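Local coordinates for protein beta-catenin homolog sys-1 (Caenorhabditis elegans, PDB 3C2G) that acts as a Wnt-pathway transcriptional coregulator, binding the TCF factor POP-1 directly to activate or repress its target genes, at residues 364-377 / 426-439. Residues are numbered along the deposited sequence; the frame is centred on the assembly and turned at random.
Sequences IRSNAIFLLHTIIS and NEKQQVCKFIEIDI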
loop_
_atom_site.group_PDB
_atom_site.type_symbol
_atom_site.label_atom_id
_atom_site.label_comp_id
_atom_site.label_asym_id
_atom_site.label_seq_id
_atom_site.Cartn_x
_atom_site.Cartn_y
_atom_site.Cartn_z
ATOM N N ILE A 364 19.233 15.517 -6.403
ATOM C CA ILE A 364 20.003 16.012 -7.556
ATOM C C ILE A 364 21.485 15.637 -7.495
ATOM O O ILE A 364 22.053 15.204 -8.493
ATOM C CB ILE A 364 19.810 17.536 -7.740
ATOM C CG1 ILE A 364 18.427 17.816 -8.325
ATOM C CG2 ILE A 364 20.893 18.146 -8.633
ATOM C CD1 ILE A 364 17.951 19.197 -8.017
ATOM N N ARG A 365 22.103 15.769 -6.324
ATOM C CA ARG A 365 23.517 15.418 -6.165
ATOM C C ARG A 365 23.762 13.925 -6.319
ATOM O O ARG A 365 24.893 13.498 -6.566
ATOM C CB ARG A 365 24.072 15.906 -4.828
ATOM C CG ARG A 365 24.284 17.408 -4.751
ATOM C CD ARG A 365 25.109 17.817 -3.520
ATOM N NE ARG A 365 24.300 17.926 -2.302
ATOM C CZ ARG A 365 24.199 16.971 -1.375
ATOM N NH1 ARG A 365 24.860 15.825 -1.517
ATOM N NH2 ARG A 365 23.431 17.161 -0.301
ATOM N N SER A 366 22.718 13.119 -6.176
ATOM C CA SER A 366 22.875 11.693 -6.419
ATOM C C SER A 366 22.330 11.292 -7.785
ATOM O O SER A 366 22.114 10.104 -8.048
ATOM C CB SER A 366 22.234 10.883 -5.295
ATOM O OG SER A 366 22.700 11.363 -4.039
ATOM N N ASN A 367 22.121 12.286 -8.650
ATOM C CA ASN A 367 21.701 12.055 -10.032
ATOM C C ASN A 367 20.277 11.540 -10.185
ATOM O O ASN A 367 19.974 10.821 -11.133
ATOM C CB ASN A 367 22.682 11.115 -10.763
ATOM C CG ASN A 367 23.842 11.867 -11.418
ATOM O OD1 ASN A 367 24.111 13.033 -11.100
ATOM N ND2 ASN A 367 24.529 11.201 -12.343
ATOM N N ALA A 368 19.401 11.908 -9.260
ATOM C CA ALA A 368 18.028 11.419 -9.301
ATOM C C ALA A 368 17.379 11.661 -10.666
ATOM O O ALA A 368 16.708 10.782 -11.193
ATOM C CB ALA A 368 17.195 12.042 -8.187
ATOM N N ILE A 369 17.602 12.838 -11.249
ATOM C CA ILE A 369 16.963 13.173 -12.526
ATOM C C ILE A 369 17.459 12.274 -13.650
ATOM O O ILE A 369 16.661 11.740 -14.423
ATOM C CB ILE A 369 17.062 14.685 -12.882
ATOM C CG1 ILE A 369 16.336 15.511 -11.822
ATOM C CG2 ILE A 369 16.436 14.954 -14.246
ATOM C CD1 ILE A 369 16.792 16.951 -11.698
ATOM N N PHE A 370 18.766 12.076 -13.725
ATOM C CA PHE A 370 19.311 11.110 -14.662
ATOM C C PHE A 370 18.630 9.738 -14.513
ATOM O O PHE A 370 18.289 9.093 -15.504
ATOM C CB PHE A 370 20.814 10.961 -14.446
ATOM C CG PHE A 370 21.600 10.930 -15.712
ATOM C CD1 PHE A 370 22.324 12.053 -16.118
ATOM C CD2 PHE A 370 21.611 9.781 -16.516
ATOM C CE1 PHE A 370 23.057 12.040 -17.299
ATOM C CE2 PHE A 370 22.338 9.752 -17.707
ATOM C CZ PHE A 370 23.069 10.886 -18.098
ATOM N N LEU A 371 18.435 9.299 -13.271
ATOM C CA LEU A 371 17.876 7.988 -13.006
ATOM C C LEU A 371 16.446 7.854 -13.490
ATOM O O LEU A 371 16.079 6.810 -14.040
ATOM C CB LEU A 371 17.973 7.640 -11.519
ATOM C CG LEU A 371 17.384 6.287 -11.110
ATOM C CD1 LEU A 371 18.122 5.161 -11.794
ATOM C CD2 LEU A 371 17.431 6.127 -9.620
ATOM N N LEU A 372 15.645 8.900 -13.294
ATOM C CA LEU A 372 14.298 8.940 -13.863
ATOM C C LEU A 372 14.313 8.704 -15.365
ATOM O O LEU A 372 13.460 7.995 -15.893
ATOM C CB LEU A 372 13.618 10.276 -13.590
ATOM C CG LEU A 372 13.541 10.755 -12.148
ATOM C CD1 LEU A 372 12.945 12.150 -12.122
ATOM C CD2 LEU A 372 12.744 9.781 -11.282
ATOM N N HIS A 373 15.279 9.305 -16.050
ATOM C CA HIS A 373 15.400 9.156 -17.490
ATOM C C HIS A 373 15.687 7.704 -17.864
ATOM O O HIS A 373 15.121 7.177 -18.814
ATOM C CB HIS A 373 16.487 10.095 -18.038
ATOM C CG HIS A 373 16.668 10.000 -19.517
ATOM N ND1 HIS A 373 17.493 9.063 -20.111
ATOM C CD2 HIS A 373 16.110 10.705 -20.529
ATOM C CE1 HIS A 373 17.435 9.202 -21.421
ATOM N NE2 HIS A 373 16.608 10.195 -21.703
ATOM N N THR A 374 16.570 7.068 -17.112
ATOM C CA THR A 374 16.928 5.681 -17.337
ATOM C C THR A 374 15.752 4.726 -17.068
ATOM O O THR A 374 15.541 3.777 -17.815
ATOM C CB THR A 374 18.137 5.305 -16.457
ATOM O OG1 THR A 374 19.200 6.233 -16.703
ATOM C CG2 THR A 374 18.626 3.879 -16.731
ATOM N N ILE A 375 14.976 4.987 -16.020
ATOM C CA ILE A 375 13.861 4.103 -15.678
ATOM C C ILE A 375 12.765 4.157 -16.725
ATOM O O ILE A 375 12.258 3.127 -17.140
ATOM C CB ILE A 375 13.296 4.391 -14.273
ATOM C CG1 ILE A 375 14.315 4.003 -13.223
ATOM C CG2 ILE A 375 12.044 3.599 -14.023
ATOM C CD1 ILE A 375 14.236 4.889 -12.018
ATOM N N ILE A 376 12.412 5.356 -17.163
ATOM C CA ILE A 376 11.400 5.501 -18.200
ATOM C C ILE A 376 11.844 4.814 -19.505
ATOM O O ILE A 376 11.062 4.089 -20.113
ATOM C CB ILE A 376 11.057 6.982 -18.425
ATOM C CG1 ILE A 376 10.344 7.536 -17.194
ATOM C CG2 ILE A 376 10.174 7.163 -19.650
ATOM C CD1 ILE A 376 10.377 9.027 -17.096
ATOM N N SER A 377 13.112 5.008 -19.886
ATOM C CA SER A 377 13.678 4.515 -21.158
ATOM C C SER A 377 13.767 3.004 -21.319
ATOM O O SER A 377 13.831 2.512 -22.445
ATOM C CB SER A 377 15.083 5.079 -21.376
ATOM O OG SER A 377 15.033 6.476 -21.523
ATOM N N ASN A 426 25.125 20.703 -13.513
ATOM C CA ASN A 426 24.699 19.354 -13.116
ATOM C C ASN A 426 23.198 19.119 -13.359
ATOM O O ASN A 426 22.814 18.213 -14.110
ATOM C CB ASN A 426 25.046 19.089 -11.652
ATOM C CG ASN A 426 24.960 17.610 -11.287
ATOM O OD1 ASN A 426 24.869 16.738 -12.161
ATOM N ND2 ASN A 426 25.013 17.321 -9.983
ATOM N N GLU A 427 22.366 19.948 -12.727
ATOM C CA GLU A 427 20.924 19.958 -12.958
ATOM C C GLU A 427 20.582 20.094 -14.449
ATOM O O GLU A 427 19.701 19.394 -14.944
ATOM C CB GLU A 427 20.252 21.106 -12.192
ATOM C CG GLU A 427 20.465 21.124 -10.686
ATOM C CD GLU A 427 21.697 21.898 -10.259
ATOM O OE1 GLU A 427 21.539 23.052 -9.800
ATOM O OE2 GLU A 427 22.820 21.358 -10.382
ATOM N N LYS A 428 21.282 20.989 -15.151
ATOM C CA LYS A 428 20.957 21.308 -16.543
ATOM C C LYS A 428 21.095 20.105 -17.457
ATOM O O LYS A 428 20.191 19.841 -18.246
ATOM C CB LYS A 428 21.781 22.488 -17.083
ATOM C CG LYS A 428 21.299 23.883 -16.682
ATOM C CD LYS A 428 22.391 24.907 -17.003
ATOM C CE LYS A 428 21.858 26.336 -17.174
ATOM N NZ LYS A 428 21.881 27.148 -15.907
ATOM N N GLN A 429 22.198 19.365 -17.354
ATOM C CA GLN A 429 22.387 18.218 -18.252
ATOM C C GLN A 429 21.388 17.088 -17.964
ATOM O O GLN A 429 20.952 16.391 -18.877
ATOM C CB GLN A 429 23.849 17.713 -18.310
ATOM C CG GLN A 429 24.453 17.193 -17.004
ATOM C CD GLN A 429 25.629 16.218 -17.229
ATOM O OE1 GLN A 429 26.567 16.492 -17.997
ATOM N NE2 GLN A 429 25.582 15.077 -16.543
ATOM N N GLN A 430 21.016 16.930 -16.703
ATOM C CA GLN A 430 20.024 15.928 -16.324
ATOM C C GLN A 430 18.648 16.284 -16.909
ATOM O O GLN A 430 18.036 15.487 -17.614
ATOM C CB GLN A 430 19.969 15.758 -14.794
ATOM C CG GLN A 430 21.219 15.108 -14.148
ATOM C CD GLN A 430 21.100 14.993 -12.624
ATOM O OE1 GLN A 430 20.293 14.215 -12.101
ATOM N NE2 GLN A 430 21.896 15.782 -11.905
ATOM N N VAL A 431 18.187 17.504 -16.661
ATOM C CA VAL A 431 16.893 17.929 -17.174
ATOM C C VAL A 431 16.824 17.908 -18.707
ATOM O O VAL A 431 15.783 17.571 -19.277
ATOM C CB VAL A 431 16.509 19.304 -16.622
ATOM C CG1 VAL A 431 15.242 19.832 -17.285
ATOM C CG2 VAL A 431 16.328 19.225 -15.105
ATOM N N CYS A 432 17.926 18.242 -19.375
ATOM C CA CYS A 432 17.922 18.369 -20.840
ATOM C C CYS A 432 17.863 17.031 -21.552
ATOM O O CYS A 432 17.488 16.952 -22.717
ATOM C CB CYS A 432 19.138 19.163 -21.322
ATOM S SG CYS A 432 19.002 20.933 -20.998
ATOM N N LYS A 433 18.244 15.974 -20.857
ATOM C CA LYS A 433 18.050 14.625 -21.378
ATOM C C LYS A 433 16.587 14.360 -21.759
ATOM O O LYS A 433 16.321 13.602 -22.690
ATOM C CB LYS A 433 18.516 13.594 -20.356
ATOM C CG LYS A 433 20.020 13.464 -20.263
ATOM C CD LYS A 433 20.412 12.031 -19.922
ATOM C CE LYS A 433 20.488 11.152 -21.171
ATOM N NZ LYS A 433 21.705 11.462 -21.986
ATOM N N PHE A 434 15.651 15.002 -21.057
ATOM C CA PHE A 434 14.228 14.802 -21.316
ATOM C C PHE A 434 13.706 15.382 -22.629
ATOM O O PHE A 434 12.572 15.079 -23.013
ATOM C CB PHE A 434 13.358 15.228 -20.118
ATOM C CG PHE A 434 13.300 14.193 -19.023
ATOM C CD1 PHE A 434 12.318 13.211 -19.026
ATOM C CD2 PHE A 434 14.248 14.179 -18.006
ATOM C CE1 PHE A 434 12.271 12.242 -18.008
ATOM C CE2 PHE A 434 14.206 13.215 -16.993
ATOM C CZ PHE A 434 13.215 12.249 -16.991
ATOM N N ILE A 435 14.521 16.180 -23.324
ATOM C CA ILE A 435 14.188 16.553 -24.691
ATOM C C ILE A 435 14.965 15.792 -25.762
ATOM O O ILE A 435 14.840 16.098 -26.950
ATOM C CB ILE A 435 14.215 18.098 -24.960
ATOM C CG1 ILE A 435 15.502 18.756 -24.441
ATOM C CG2 ILE A 435 12.957 18.771 -24.400
ATOM C CD1 ILE A 435 16.670 18.653 -25.405
ATOM N N GLU A 436 15.737 14.780 -25.370
ATOM C CA GLU A 436 16.347 13.884 -26.361
ATOM C C GLU A 436 15.251 13.142 -27.113
ATOM O O GLU A 436 14.194 12.878 -26.550
ATOM C CB GLU A 436 17.302 12.895 -25.704
ATOM C CG GLU A 436 18.666 13.475 -25.334
ATOM C CD GLU A 436 19.572 12.460 -24.651
ATOM O OE1 GLU A 436 19.122 11.319 -24.395
ATOM O OE2 GLU A 436 20.740 12.802 -24.371
ATOM N N ILE A 437 15.494 12.796 -28.377
ATOM C CA ILE A 437 14.407 12.302 -29.237
ATOM C C ILE A 437 13.822 10.957 -28.824
ATOM O O ILE A 437 12.638 10.711 -29.029
ATOM C CB ILE A 437 14.773 12.252 -30.737
ATOM C CG1 ILE A 437 16.033 11.426 -30.965
ATOM C CG2 ILE A 437 14.910 13.648 -31.298
ATOM C CD1 ILE A 437 16.089 10.839 -32.340
ATOM N N ASP A 438 14.644 10.093 -28.245
ATOM C CA ASP A 438 14.170 8.776 -27.858
ATOM C C ASP A 438 13.094 8.827 -26.770
ATOM O O ASP A 438 12.078 8.156 -26.895
ATOM C CB ASP A 438 15.333 7.876 -27.443
ATOM C CG ASP A 438 14.978 6.388 -27.494
ATOM O OD1 ASP A 438 13.916 6.008 -28.063
ATOM O OD2 ASP A 438 15.778 5.586 -26.959
ATOM N N ILE A 439 13.300 9.623 -25.723
ATOM C CA ILE A 439 12.310 9.707 -24.666
ATOM C C ILE A 439 11.065 10.509 -25.080
ATOM O O ILE A 439 9.937 10.187 -24.664
ATOM C CB ILE A 439 12.903 10.190 -23.316
ATOM C CG1 ILE A 439 12.023 9.704 -22.152
ATOM C CG2 ILE A 439 13.095 11.704 -23.302
ATOM C CD1 ILE A 439 12.671 9.792 -20.811
#
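Two helices of the armadillo domain, 368-377 and 426-432, lie side by side and nearly parallel, 13° between their axes, and Gln430 enters as a knob among Ile364, Ala368, Ile369 and Phe370. Its extended chain carries the amide to the start of helix 368-377, where Gln430 OE1 takes the N-H of Phe370 in the carbonyl plane, on a lone pair (3.1 Å from Phe370 N). Gln430 NE2 gives a weak bond to Ile364 O, 3.5 Å away, and weak ones to Asn426 O and OD1, which help fix the amide's turn. Helix 357-365 ends in a Schellman motif with Asn367, at positive phi, as C-prime residue; the Gln430 amide spans this break, weakly at the Ile364 end. A leucine in place of Gln430 would lack the amide and would probably leave Phe370 N without this acceptor. Lys433 suits its place because its bent chain offers methylenes to two rings in CH-pi contacts, Lys433 CD over a face of Phe370 and Lys433 CE over a face of His373. Lys433 NZ forms a salt bridge to Glu436 OE2 (2.9 Å). With CG anti to the backbone N (chi1 -180°), His373 directs its ring edge at the face of Phe434, a T-shaped pair with planes at 88°. On the buried side, Ile376 CD1 meets Phe434 CE1 (3.8 Å) at the ring edge. Ile369 CD1 meets Val431 CG2 (4.1 Å), and helix 388-409 packs on both, Phe408 against Ile369 and Leu409 against Val431.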